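Local atomic coordinates of d-3-phosphoglycerate dehydrogenase oxidoreductase protein (Ralstonia solanacearum, PDB entry 3GG9), a protein that probably oxidises D-3-phosphoglycerate using NAD as the hydride acceptor. Residues N259-R267 against T288-I296. Sequence-based numbering, arbitrary orientation.
Sequences NGMVTALNR and TLLRMENCI
Val262 and Met292 meet at the middle of a contact that illustrates how a helix packs, through side chains alone, on the turn that leads into an edge strand. Val262, followed outward from its branch point, shows the fit. Val262 CB lies 4.2 Å from Met292 CE. The Val262 CG1 methyl, anti to the backbone N (chi1 167°), touches both that same CE and the CG2 of Thr288, the latter at 4.0 Å. The Val262 CG2 methyl takes the other side of the fork, 3.7 Å from Met292 CE and 3.8 Å from Leu289 CD2. The terminal methyl CE of Met292 therefore lies against both valine methyls, brought there by a chain extended as far as SD and bent at chi3 (-111°).

One turn further along the helix, Leu265 divides its two methyls between different partners. Leu265 CD1 packs 3.9 Å from Leu289 CD2, the two side chains crossing at about a right angle, with Met292 SD and Cys295 CB somewhat farther away. Leu265 CD2 lies 3.8 Å from Asn294 ND2, where the leucine and asparagine side chains run past each other in opposite senses. That buried nitrogen is satisfied by the carbonyl oxygen of Gly271. Met261 CG reaches the same Leu289 methyl from the preceding turn, so CD2 of Leu289 is wedged among three helix residues.

Met261, Leu265 and Cys295 also touch Ala273 of strand 272-275, beside 295-297, the outermost strand within this chain. The arrangement is that of a Rossmann-type domain, in which the helix leading into strand 272-275 packs against the parallel sheet and the approach to its last strand.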
# COMPACT_ATOMS: atom_id res chain seq x y z
N ASN A 259 -16.48 -19.89 5.33
CA ASN A 259 -15.73 -20.38 4.16
C ASN A 259 -16.13 -19.77 2.81
O ASN A 259 -15.60 -20.17 1.78
CB ASN A 259 -15.73 -21.92 4.07
CG ASN A 259 -15.29 -22.59 5.36
OD1 ASN A 259 -14.37 -22.14 6.02
ND2 ASN A 259 -15.96 -23.68 5.71
N GLY A 260 -17.02 -18.78 2.83
CA GLY A 260 -17.53 -18.19 1.59
C GLY A 260 -16.45 -17.58 0.73
O GLY A 260 -16.42 -17.76 -0.49
N MET A 261 -15.55 -16.86 1.38
CA MET A 261 -14.44 -16.24 0.68
C MET A 261 -13.44 -17.21 0.01
O MET A 261 -13.11 -17.06 -1.18
CB MET A 261 -13.75 -15.29 1.65
CG MET A 261 -12.28 -15.20 1.48
SD MET A 261 -11.96 -13.51 1.27
CE MET A 261 -12.82 -13.31 -0.32
N VAL A 262 -12.94 -18.18 0.77
CA VAL A 262 -12.08 -19.21 0.22
C VAL A 262 -12.79 -19.85 -0.97
O VAL A 262 -12.20 -19.96 -2.05
CB VAL A 262 -11.69 -20.27 1.27
CG1 VAL A 262 -11.05 -21.51 0.60
CG2 VAL A 262 -10.76 -19.67 2.33
N THR A 263 -14.06 -20.20 -0.77
CA THR A 263 -14.88 -20.84 -1.80
C THR A 263 -14.94 -19.99 -3.06
O THR A 263 -14.65 -20.47 -4.14
CB THR A 263 -16.30 -21.20 -1.28
OG1 THR A 263 -16.19 -22.08 -0.15
CG2 THR A 263 -17.15 -21.89 -2.38
N ALA A 264 -15.27 -18.70 -2.91
CA ALA A 264 -15.37 -17.81 -4.06
C ALA A 264 -14.02 -17.59 -4.77
O ALA A 264 -13.96 -17.60 -6.01
CB ALA A 264 -16.00 -16.49 -3.66
N LEU A 265 -12.95 -17.42 -4.00
CA LEU A 265 -11.62 -17.27 -4.61
C LEU A 265 -11.24 -18.50 -5.42
O LEU A 265 -10.73 -18.38 -6.53
CB LEU A 265 -10.54 -16.95 -3.57
CG LEU A 265 -10.54 -15.52 -3.00
CD1 LEU A 265 -9.56 -15.45 -1.85
CD2 LEU A 265 -10.20 -14.46 -4.06
N ASN A 266 -11.54 -19.67 -4.88
CA ASN A 266 -11.32 -20.93 -5.61
C ASN A 266 -12.18 -21.10 -6.87
O ASN A 266 -11.82 -21.87 -7.75
CB ASN A 266 -11.48 -22.13 -4.68
CG ASN A 266 -10.28 -22.33 -3.78
OD1 ASN A 266 -9.19 -21.82 -4.04
ND2 ASN A 266 -10.47 -23.07 -2.70
N ARG A 267 -13.29 -20.37 -6.97
CA ARG A 267 -14.10 -20.41 -8.20
C ARG A 267 -13.74 -19.28 -9.18
O ARG A 267 -14.25 -19.23 -10.31
CB ARG A 267 -15.61 -20.49 -7.89
CG ARG A 267 -15.98 -21.60 -6.89
CD ARG A 267 -17.25 -22.37 -7.25
NE ARG A 267 -18.49 -21.72 -6.82
CZ ARG A 267 -19.29 -22.14 -5.83
NH1 ARG A 267 -20.40 -21.47 -5.56
NH2 ARG A 267 -18.98 -23.21 -5.11
N THR A 288 -5.66 -21.24 5.53
CA THR A 288 -5.86 -21.47 4.09
C THR A 288 -5.57 -20.22 3.24
O THR A 288 -4.87 -20.28 2.23
CB THR A 288 -7.31 -21.99 3.84
OG1 THR A 288 -7.49 -23.22 4.56
CG2 THR A 288 -7.58 -22.27 2.39
N LEU A 289 -6.10 -19.07 3.68
CA LEU A 289 -5.94 -17.81 2.96
C LEU A 289 -4.50 -17.33 2.86
O LEU A 289 -4.14 -16.65 1.90
CB LEU A 289 -6.79 -16.71 3.60
CG LEU A 289 -8.28 -16.69 3.31
CD1 LEU A 289 -8.85 -15.50 4.04
CD2 LEU A 289 -8.58 -16.60 1.78
N LEU A 290 -3.68 -17.69 3.85
CA LEU A 290 -2.27 -17.31 3.88
C LEU A 290 -1.47 -18.07 2.83
O LEU A 290 -0.41 -17.62 2.42
CB LEU A 290 -1.65 -17.52 5.28
CG LEU A 290 -2.21 -16.77 6.49
CD1 LEU A 290 -1.35 -16.96 7.73
CD2 LEU A 290 -2.31 -15.31 6.18
N ARG A 291 -1.99 -19.22 2.40
CA ARG A 291 -1.33 -20.02 1.37
C ARG A 291 -1.86 -19.76 -0.04
O ARG A 291 -1.52 -20.48 -0.98
CB ARG A 291 -1.39 -21.50 1.74
CG ARG A 291 -0.81 -21.77 3.12
CD ARG A 291 -0.73 -23.26 3.43
NE ARG A 291 -2.03 -23.87 3.69
CZ ARG A 291 -2.70 -23.82 4.84
NH1 ARG A 291 -3.86 -24.44 4.94
NH2 ARG A 291 -2.23 -23.15 5.90
N MET A 292 -2.68 -18.72 -0.18
CA MET A 292 -3.22 -18.28 -1.47
C MET A 292 -2.54 -17.01 -1.97
O MET A 292 -2.61 -15.96 -1.32
CB MET A 292 -4.74 -18.06 -1.36
CG MET A 292 -5.56 -19.35 -1.41
SD MET A 292 -7.36 -19.12 -1.29
CE MET A 292 -7.64 -19.82 0.28
N GLU A 293 -1.90 -17.10 -3.14
CA GLU A 293 -1.19 -15.98 -3.77
C GLU A 293 -2.11 -14.80 -4.12
O GLU A 293 -1.66 -13.65 -4.17
CB GLU A 293 -0.41 -16.44 -5.01
CG GLU A 293 -1.28 -16.89 -6.19
CD GLU A 293 -0.50 -17.09 -7.49
OE1 GLU A 293 0.70 -16.73 -7.56
OE2 GLU A 293 -1.11 -17.60 -8.46
N ASN A 294 -3.39 -15.09 -4.35
CA ASN A 294 -4.39 -14.03 -4.62
C ASN A 294 -5.18 -13.59 -3.37
O ASN A 294 -6.26 -13.02 -3.48
CB ASN A 294 -5.35 -14.44 -5.75
CG ASN A 294 -6.08 -15.73 -5.46
OD1 ASN A 294 -5.59 -16.59 -4.72
ND2 ASN A 294 -7.26 -15.89 -6.04
N CYS A 295 -4.63 -13.84 -2.18
CA CYS A 295 -5.10 -13.15 -0.98
C CYS A 295 -3.93 -12.45 -0.30
O CYS A 295 -2.87 -13.03 -0.15
CB CYS A 295 -5.79 -14.10 0.02
SG CYS A 295 -6.90 -13.24 1.20
N ILE A 296 -4.13 -11.19 0.06
CA ILE A 296 -3.19 -10.49 0.91
C ILE A 296 -3.83 -10.38 2.30
O ILE A 296 -4.92 -9.83 2.44
CB ILE A 296 -2.84 -9.11 0.31
CG1 ILE A 296 -2.00 -9.34 -0.96
CG2 ILE A 296 -2.10 -8.24 1.34
CD1 ILE A 296 -2.03 -8.22 -1.93